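Local coordinates for protein acetaldehyde dehydrogenase (Acetylating) (Geobacillus thermoglucosidasius, PDB 5J78) that probably catalyses the reversible, NAD-dependent and coenzyme A-acylating conversion of acetaldehyde to acetyl-CoA, at residues 228-233 / 447-452; 133-138 / 206-211; 255-260 / 397-402. One frame throughout, in Å; residues are numbered along the deposited sequence.

Running from the N terminus, the chain first closes interaction 2, where strand 133-138 meets segment 206-211, the end of helix 202-210, within the sheet-and-helix layers built round strands 124-138, 160-165 and 216-219. Interaction 1 opens soon afterwards at 228-233, and the two touch, Met209 SD lying 3.9 Å from Ala229 CA. Before interaction 1 closes, the chain goes through the seven-stranded parallel sheet, where 255-260 meets 397-402 in interaction 3, wholly within the longer loop that 447-452 completes. No loops cross. Interaction 1 thus ties a late loop to the first sheet's helical layer, while interaction 3, its centre about 34 Å from that of interaction 1, belongs to the other sheet.

Interaction 1: residues 228-233 / 447-452; sequences AAYSSG and GNNITS
Tyr230 reaches across to the loop 447-452 and makes the one hydrogen bond of the contact: Ile450 N donates to Tyr230 OH at 3.0 Å, with an N-H...O angle of 151°. The backbone N of Gly238 also bonds this hydroxyl oxygen, so two main-chain groups grip the end of a buried ring. Around the ring lie polar groups of the same loop. Asn448 O sits over one face, 3.5 Å from Tyr230 CE2, and takes a weak bond from Asn449 ND2. The Asn449 amide is tilted 27° from the ring plane and reaches Tyr230 CE2 with ND2 at 3.9 Å; it is held by Val239 O on ND2 and Cys443 N on OD1. The Asn448 amide stands at a right angle to the ring and passes alongside it. Tyr230 is the first residue beyond helix 223-229 and the second of a type I beta turn, Ala229 to Ser232; Ser232 OG closes back on Ala229 O at 2.7 Å. This helix links parallel strands 216-219 and 236-238, consistent with the Rossmann-like coenzyme-binding domain of aldehyde dehydrogenases. With CG anti to its carbonyl carbon (chi1 -78°), the ring projects out of the turn towards the loop. Apolar contact is slight, Ile450 CB lying 4.4 Å from Tyr230 CE1; the CG2 methyl of Ile450 packs against the hydroxyl, 3.6 Å from Tyr230 OH. The subunit interface runs through the site, where Asn448 ND2 bonds Gly233 O of the second subunit and the reciprocal bond forms too.

Interaction 2: residues 133-138 / 206-211; sequences IVAGII and NELMKH
Leu208 gives the most surface to this contact, pressing its branched end onto Ala135 of the strand. The methyl of Ala135 sits against the fork: its CB is 3.7 Å from Leu208 CG, and both branch methyls touch it almost equally, CD2 of Leu208 at 3.9 Å and CD1 at 4.0 Å from Ala135 CB. Leu208 achieves this with CG anti to the backbone N (chi1 177°), and also rests on Val162 and Ser164 of the adjoining strand. Ala135 is small enough for the backbones to come close, its CA being 6.7 Å from Leu208 CA. Ile137, two residues on, extends the apolar patch at its CD1 end. That methyl lies 4.4 Å from Leu208 CD2, while the main partner is Met209, whose chain is extended beyond CG and brings CE to 3.8 Å from both CG1 and CD1 of Ile137, the side chains crossing at about a right angle. Ile217 lies beside both. No hydrogen bond crosses the contact; the strand's backbone bonds go to its neighbours in the sheet, as from Ala135 to Val216 and Leu218. The N-to-C directions of segments 206-210 and 133-138 are 141° apart, their axes 9.0 Å apart at closest approach. This helix belongs to the beta-alpha-beta crossover from strand 194-196 to strand 216-219, which passes over two parallel strands, consistent with the Rossmann-like coenzyme-binding domain of aldehyde dehydrogenases.

Interaction 3: residues 255-260 / 397-402; sequences AKAVQL and GIHAED
Ala257 and His399 form the tight part of the contact. The methyl of Ala257 lies over one face of the imidazole in a CH-pi contact, CB 4.0 Å from the centroid of the His399 ring and 28° off its normal. It leans to the ND1 side of the ring, Ala257 CB being 3.7 Å from His399 ND1. With CG anti to the carbonyl carbon (chi1 -67°) the ring is carried toward the helix, and chi2 of -87° turns a face to Ala257. Leu260, one turn on, is looser: its CD1 reaches the ring edge near the plane, 4.1 Å from His399 CE1. No hydrogen bond joins the two segments, so this small contact rests on the CH-pi contact and van der Waals packing. On the partly exposed side, with Lys256, Gln259 and Leu260, polar pairing takes over. Lys256 NZ donates to Gln259 OE1 at 3.0 Å, nearly along the C=O axis, and forms a salt bridge with Glu472 of the second subunit, on which Leu260 packs. Helix 254-265 lies on one side of the seven-stranded parallel sheet, consistent with the catalytic domain of aldehyde dehydrogenases, and connects adjacent strands 244-248 and 276-282. His399, at the end of strand 395-399, touches Val246 on this side and hydrogen-bonds through its backbone to Tyr247, whereas Ile398 packs on helix 403-410, whose N-cap is Asp402.

Interaction 1: residues 228-233 / 447-452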
loop_
_atom_site.group_PDB
_atom_site.type_symbol
_atom_site.label_atom_id
_atom_site.label_comp_id
_atom_site.label_asym_id
_atom_site.label_seq_id
_atom_site.Cartn_x
_atom_site.Cartn_y
_atom_site.Cartn_z
ATOM N N ALA A 228 2.560 13.442 -3.418
ATOM C CA ALA A 228 1.314 12.814 -2.975
ATOM C C ALA A 228 0.156 13.158 -3.910
ATOM O O ALA A 228 -0.692 12.307 -4.224
ATOM C CB ALA A 228 0.977 13.230 -1.572
ATOM N N ALA A 229 0.109 14.409 -4.344
ATOM C CA ALA A 229 -0.948 14.829 -5.256
ATOM C C ALA A 229 -0.828 14.089 -6.606
ATOM O O ALA A 229 -1.830 13.728 -7.199
ATOM C CB ALA A 229 -0.913 16.359 -5.457
ATOM N N TYR A 230 0.392 13.867 -7.083
ATOM C CA TYR A 230 0.581 13.090 -8.317
ATOM C C TYR A 230 0.496 11.561 -8.096
ATOM O O TYR A 230 0.699 10.775 -9.033
ATOM C CB TYR A 230 1.913 13.465 -8.977
ATOM C CG TYR A 230 1.814 14.775 -9.727
ATOM C CD1 TYR A 230 1.225 14.829 -10.980
ATOM C CD2 TYR A 230 2.255 15.958 -9.167
ATOM C CE1 TYR A 230 1.106 16.017 -11.664
ATOM C CE2 TYR A 230 2.140 17.159 -9.840
ATOM C CZ TYR A 230 1.563 17.189 -11.084
ATOM O OH TYR A 230 1.441 18.391 -11.760
ATOM N N SER A 231 0.152 11.160 -6.874
ATOM C CA SER A 231 -0.000 9.750 -6.504
ATOM C C SER A 231 -1.433 9.471 -6.126
ATOM O O SER A 231 -1.757 8.377 -5.702
ATOM C CB SER A 231 0.894 9.373 -5.323
ATOM O OG SER A 231 2.271 9.547 -5.609
ATOM N N SER A 232 -2.278 10.490 -6.251
ATOM C CA SER A 232 -3.629 10.460 -5.700
ATOM C C SER A 232 -4.647 9.720 -6.542
ATOM O O SER A 232 -5.755 9.430 -6.075
ATOM C CB SER A 232 -4.133 11.881 -5.526
ATOM O OG SER A 232 -4.246 12.493 -6.800
ATOM N N GLY A 233 -4.290 9.461 -7.795
ATOM C CA GLY A 233 -5.240 8.933 -8.750
ATOM C C GLY A 233 -6.049 10.029 -9.438
ATOM O O GLY A 233 -6.926 9.713 -10.242
ATOM N N GLY A 447 10.713 19.383 -12.971
ATOM C CA GLY A 447 10.352 19.444 -11.562
ATOM C C GLY A 447 9.097 18.663 -11.206
ATOM O O GLY A 447 8.350 19.075 -10.324
ATOM N N ASN A 448 8.851 17.551 -11.899
ATOM C CA ASN A 448 7.750 16.637 -11.549
ATOM C C ASN A 448 6.377 17.281 -11.602
ATOM O O ASN A 448 5.483 16.943 -10.822
ATOM C CB ASN A 448 7.970 16.038 -10.165
ATOM C CG ASN A 448 7.337 14.655 -10.022
ATOM O OD1 ASN A 448 7.937 13.654 -10.396
ATOM N ND2 ASN A 448 6.120 14.601 -9.491
ATOM N N ASN A 449 6.194 18.179 -12.559
ATOM C CA ASN A 449 4.930 18.893 -12.701
ATOM C C ASN A 449 4.378 18.757 -14.119
ATOM O O ASN A 449 5.141 18.588 -15.074
ATOM C CB ASN A 449 5.094 20.387 -12.378
ATOM C CG ASN A 449 5.432 20.670 -10.909
ATOM O OD1 ASN A 449 6.041 21.714 -10.597
ATOM N ND2 ASN A 449 5.030 19.774 -10.003
ATOM N N ILE A 450 3.059 18.878 -14.256
ATOM C CA ILE A 450 2.401 18.751 -15.546
ATOM C C ILE A 450 2.543 20.021 -16.404
ATOM O O ILE A 450 2.328 19.972 -17.612
ATOM C CB ILE A 450 0.897 18.398 -15.362
ATOM C CG1 ILE A 450 0.283 17.870 -16.673
ATOM C CG2 ILE A 450 0.110 19.587 -14.844
ATOM C CD1 ILE A 450 0.702 16.458 -17.061
ATOM N N THR A 451 2.903 21.153 -15.789
ATOM C CA THR A 451 3.119 22.396 -16.531
ATOM C C THR A 451 4.212 23.275 -15.918
ATOM O O THR A 451 4.529 23.164 -14.730
ATOM C CB THR A 451 1.835 23.240 -16.632
ATOM O OG1 THR A 451 2.060 24.330 -17.537
ATOM C CG2 THR A 451 1.427 23.789 -15.281
ATOM N N SER A 452 4.772 24.140 -16.754
ATOM C CA SER A 452 5.771 25.134 -16.342
ATOM C C SER A 452 5.150 26.513 -16.268
ATOM O O SER A 452 5.840 27.487 -15.984
ATOM C CB SER A 452 6.949 25.175 -17.317
ATOM O OG SER A 452 6.477 25.478 -18.621
#

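Interaction 2: residues 133-138 / 206-211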
loop_
_atom_site.group_PDB
_atom_site.type_symbol
_atom_site.label_atom_id
_atom_site.label_comp_id
_atom_site.label_asym_id
_atom_site.label_seq_id
_atom_site.Cartn_x
_atom_site.Cartn_y
_atom_site.Cartn_z
ATOM N N ILE A 133 -14.954 20.533 -9.024
ATOM C CA ILE A 133 -14.510 20.843 -7.656
ATOM C C ILE A 133 -13.000 20.759 -7.587
ATOM O O ILE A 133 -12.415 19.711 -7.901
ATOM C CB ILE A 133 -15.098 19.874 -6.612
ATOM C CG1 ILE A 133 -16.617 19.856 -6.711
ATOM C CG2 ILE A 133 -14.628 20.262 -5.183
ATOM C CD1 ILE A 133 -17.264 18.830 -5.797
ATOM N N VAL A 134 -12.388 21.861 -7.181
ATOM C CA VAL A 134 -10.938 21.951 -7.022
ATOM C C VAL A 134 -10.571 21.748 -5.563
ATOM O O VAL A 134 -11.233 22.288 -4.663
ATOM C CB VAL A 134 -10.376 23.313 -7.502
ATOM C CG1 VAL A 134 -8.820 23.363 -7.354
ATOM C CG2 VAL A 134 -10.781 23.572 -8.947
ATOM N N ALA A 135 -9.540 20.934 -5.342
ATOM C CA ALA A 135 -8.919 20.772 -4.036
ATOM C C ALA A 135 -7.667 21.664 -3.988
ATOM O O ALA A 135 -6.715 21.467 -4.738
ATOM C CB ALA A 135 -8.572 19.328 -3.784
ATOM N N GLY A 136 -7.683 22.660 -3.121
ATOM C CA GLY A 136 -6.608 23.648 -3.066
ATOM C C GLY A 136 -5.707 23.461 -1.856
ATOM O O GLY A 136 -6.110 23.768 -0.733
ATOM N N ILE A 137 -4.495 22.956 -2.074
ATOM C CA ILE A 137 -3.541 22.769 -0.973
ATOM C C ILE A 137 -2.742 24.045 -0.751
ATOM O O ILE A 137 -2.124 24.563 -1.691
ATOM C CB ILE A 137 -2.546 21.609 -1.221
ATOM C CG1 ILE A 137 -3.268 20.337 -1.706
ATOM C CG2 ILE A 137 -1.775 21.346 0.065
ATOM C CD1 ILE A 137 -4.338 19.817 -0.753
ATOM N N ILE A 138 -2.713 24.516 0.498
ATOM C CA ILE A 138 -2.159 25.847 0.819
ATOM C C ILE A 138 -0.882 25.784 1.653
ATOM O O ILE A 138 -0.846 25.128 2.686
ATOM C CB ILE A 138 -3.206 26.717 1.591
ATOM C CG1 ILE A 138 -4.529 26.824 0.798
ATOM C CG2 ILE A 138 -2.652 28.115 1.891
ATOM C CD1 ILE A 138 -4.398 27.547 -0.551
ATOM N N ASN A 206 -5.669 13.314 2.700
ATOM C CA ASN A 206 -5.825 12.113 1.900
ATOM C C ASN A 206 -7.253 11.969 1.348
ATOM O O ASN A 206 -7.464 11.667 0.164
ATOM C CB ASN A 206 -5.446 10.900 2.746
ATOM C CG ASN A 206 -5.450 9.611 1.958
ATOM O OD1 ASN A 206 -4.578 9.372 1.115
ATOM N ND2 ASN A 206 -6.424 8.759 2.238
ATOM N N GLU A 207 -8.233 12.207 2.210
ATOM C CA GLU A 207 -9.626 12.113 1.813
ATOM C C GLU A 207 -9.894 13.129 0.709
ATOM O O GLU A 207 -10.495 12.818 -0.303
ATOM C CB GLU A 207 -10.549 12.363 3.021
ATOM C CG GLU A 207 -12.036 12.128 2.750
ATOM C CD GLU A 207 -12.411 10.646 2.602
ATOM O OE1 GLU A 207 -11.587 9.771 2.937
ATOM O OE2 GLU A 207 -13.545 10.357 2.160
ATOM N N LEU A 208 -9.431 14.351 0.913
ATOM C CA LEU A 208 -9.693 15.425 -0.042
ATOM C C LEU A 208 -9.063 15.137 -1.405
ATOM O O LEU A 208 -9.663 15.413 -2.451
ATOM C CB LEU A 208 -9.174 16.764 0.488
ATOM C CG LEU A 208 -9.356 17.930 -0.482
ATOM C CD1 LEU A 208 -10.826 18.224 -0.730
ATOM C CD2 LEU A 208 -8.656 19.163 0.078
ATOM N N MET A 209 -7.852 14.595 -1.389
ATOM C CA MET A 209 -7.128 14.342 -2.625
ATOM C C MET A 209 -7.726 13.165 -3.419
ATOM O O MET A 209 -7.681 13.183 -4.639
ATOM C CB MET A 209 -5.646 14.077 -2.340
ATOM C CG MET A 209 -4.845 15.324 -1.988
ATOM S SD MET A 209 -3.085 14.991 -2.049
ATOM C CE MET A 209 -2.467 16.606 -1.568
ATOM N N LYS A 210 -8.320 12.182 -2.742
ATOM C CA LYS A 210 -8.723 10.944 -3.419
ATOM C C LYS A 210 -10.227 10.763 -3.567
ATOM O O LYS A 210 -10.669 9.841 -4.239
ATOM C CB LYS A 210 -8.146 9.746 -2.674
ATOM C CG LYS A 210 -6.613 9.747 -2.643
ATOM C CD LYS A 210 -6.092 8.633 -1.771
ATOM C CE LYS A 210 -4.607 8.425 -1.952
ATOM N NZ LYS A 210 -4.088 7.332 -1.085
ATOM N N HIS A 211 -11.004 11.641 -2.948
ATOM C CA HIS A 211 -12.448 11.480 -2.914
ATOM C C HIS A 211 -13.067 11.457 -4.319
ATOM O O HIS A 211 -12.589 12.145 -5.213
ATOM C CB HIS A 211 -13.082 12.603 -2.096
ATOM C CG HIS A 211 -14.478 12.303 -1.661
ATOM N ND1 HIS A 211 -15.574 12.541 -2.463
ATOM C CD2 HIS A 211 -14.957 11.758 -0.521
ATOM C CE1 HIS A 211 -16.670 12.178 -1.824
ATOM N NE2 HIS A 211 -16.323 11.691 -0.644
#

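Interaction 3: residues 255-260 / 397-402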
loop_
_atom_site.group_PDB
_atom_site.type_symbol
_atom_site.label_atom_id
_atom_site.label_comp_id
_atom_site.label_asym_id
_atom_site.label_seq_id
_atom_site.Cartn_x
_atom_site.Cartn_y
_atom_site.Cartn_z
ATOM N N ALA A 255 24.013 49.569 -8.853
ATOM C CA ALA A 255 23.174 50.130 -7.806
ATOM C C ALA A 255 21.710 49.692 -7.961
ATOM O O ALA A 255 21.034 49.342 -6.984
ATOM C CB ALA A 255 23.275 51.627 -7.818
ATOM N N LYS A 256 21.219 49.731 -9.192
ATOM C CA LYS A 256 19.830 49.370 -9.471
ATOM C C LYS A 256 19.603 47.855 -9.278
ATOM O O LYS A 256 18.562 47.410 -8.776
ATOM C CB LYS A 256 19.472 49.810 -10.893
ATOM C CG LYS A 256 18.062 49.499 -11.350
ATOM C CD LYS A 256 17.043 50.326 -10.597
ATOM C CE LYS A 256 15.627 49.948 -10.993
ATOM N NZ LYS A 256 14.759 49.810 -9.787
ATOM N N ALA A 257 20.600 47.074 -9.667
ATOM C CA ALA A 257 20.525 45.628 -9.564
ATOM C C ALA A 257 20.441 45.198 -8.104
ATOM O O ALA A 257 19.579 44.397 -7.727
ATOM C CB ALA A 257 21.724 44.999 -10.232
ATOM N N VAL A 258 21.328 45.753 -7.283
ATOM C CA VAL A 258 21.361 45.446 -5.860
ATOM C C VAL A 258 20.060 45.831 -5.190
ATOM O O VAL A 258 19.553 45.089 -4.344
ATOM C CB VAL A 258 22.532 46.175 -5.141
ATOM C CG1 VAL A 258 22.400 46.088 -3.611
ATOM C CG2 VAL A 258 23.826 45.587 -5.570
ATOM N N GLN A 259 19.540 46.998 -5.552
ATOM C CA GLN A 259 18.265 47.458 -5.026
ATOM C C GLN A 259 17.130 46.493 -5.371
ATOM O O GLN A 259 16.300 46.164 -4.516
ATOM C CB GLN A 259 17.958 48.859 -5.561
ATOM C CG GLN A 259 16.709 49.501 -4.990
ATOM C CD GLN A 259 15.430 49.038 -5.670
ATOM O OE1 GLN A 259 15.314 49.079 -6.898
ATOM N NE2 GLN A 259 14.461 48.591 -4.870
ATOM N N LEU A 260 17.073 46.047 -6.621
ATOM C CA LEU A 260 16.018 45.121 -7.024
ATOM C C LEU A 260 16.156 43.803 -6.251
ATOM O O LEU A 260 15.154 43.247 -5.782
ATOM C CB LEU A 260 16.052 44.871 -8.543
ATOM C CG LEU A 260 15.652 46.065 -9.414
ATOM C CD1 LEU A 260 16.165 45.936 -10.853
ATOM C CD2 LEU A 260 14.153 46.269 -9.393
ATOM N N GLY A 397 17.499 34.296 -12.473
ATOM C CA GLY A 397 17.624 35.710 -12.773
ATOM C C GLY A 397 18.967 36.091 -13.377
ATOM O O GLY A 397 19.979 35.396 -13.201
ATOM N N ILE A 398 18.966 37.205 -14.099
ATOM C CA ILE A 398 20.207 37.817 -14.567
ATOM C C ILE A 398 20.050 39.334 -14.613
ATOM O O ILE A 398 18.993 39.835 -15.011
ATOM C CB ILE A 398 20.623 37.289 -15.976
ATOM C CG1 ILE A 398 21.804 38.094 -16.525
ATOM C CG2 ILE A 398 19.438 37.350 -16.956
ATOM C CD1 ILE A 398 22.433 37.507 -17.790
ATOM N N HIS A 399 21.100 40.050 -14.194
ATOM C CA HIS A 399 21.169 41.508 -14.335
ATOM C C HIS A 399 22.262 41.897 -15.312
ATOM O O HIS A 399 23.430 41.564 -15.109
ATOM C CB HIS A 399 21.413 42.168 -12.984
ATOM C CG HIS A 399 20.262 42.019 -12.047
ATOM N ND1 HIS A 399 19.206 42.907 -12.018
ATOM C CD2 HIS A 399 19.975 41.062 -11.139
ATOM C CE1 HIS A 399 18.331 42.514 -11.109
ATOM N NE2 HIS A 399 18.773 41.394 -10.565
ATOM N N ALA A 400 21.885 42.629 -16.358
ATOM C CA ALA A 400 22.809 42.882 -17.456
ATOM C C ALA A 400 22.241 43.901 -18.428
ATOM O O ALA A 400 21.034 44.031 -18.547
ATOM C CB ALA A 400 23.129 41.571 -18.176
ATOM N N GLU A 401 23.112 44.652 -19.103
ATOM C CA GLU A 401 22.664 45.561 -20.161
ATOM C C GLU A 401 23.150 45.102 -21.539
ATOM O O GLU A 401 22.749 45.642 -22.570
ATOM C CB GLU A 401 23.139 46.985 -19.865
ATOM C CG GLU A 401 22.560 47.560 -18.566
ATOM C CD GLU A 401 21.035 47.622 -18.568
ATOM O OE1 GLU A 401 20.434 47.685 -19.665
ATOM O OE2 GLU A 401 20.432 47.603 -17.471
ATOM N N ASP A 402 24.002 44.089 -21.541
ATOM C CA ASP A 402 24.516 43.501 -22.767
ATOM C C ASP A 402 23.504 42.477 -23.288
ATOM O O ASP A 402 23.421 41.368 -22.764
ATOM C CB ASP A 402 25.883 42.855 -22.500
ATOM C CG ASP A 402 26.587 42.408 -23.771
ATOM O OD1 ASP A 402 25.905 42.055 -24.753
ATOM O OD2 ASP A 402 27.836 42.391 -23.775
#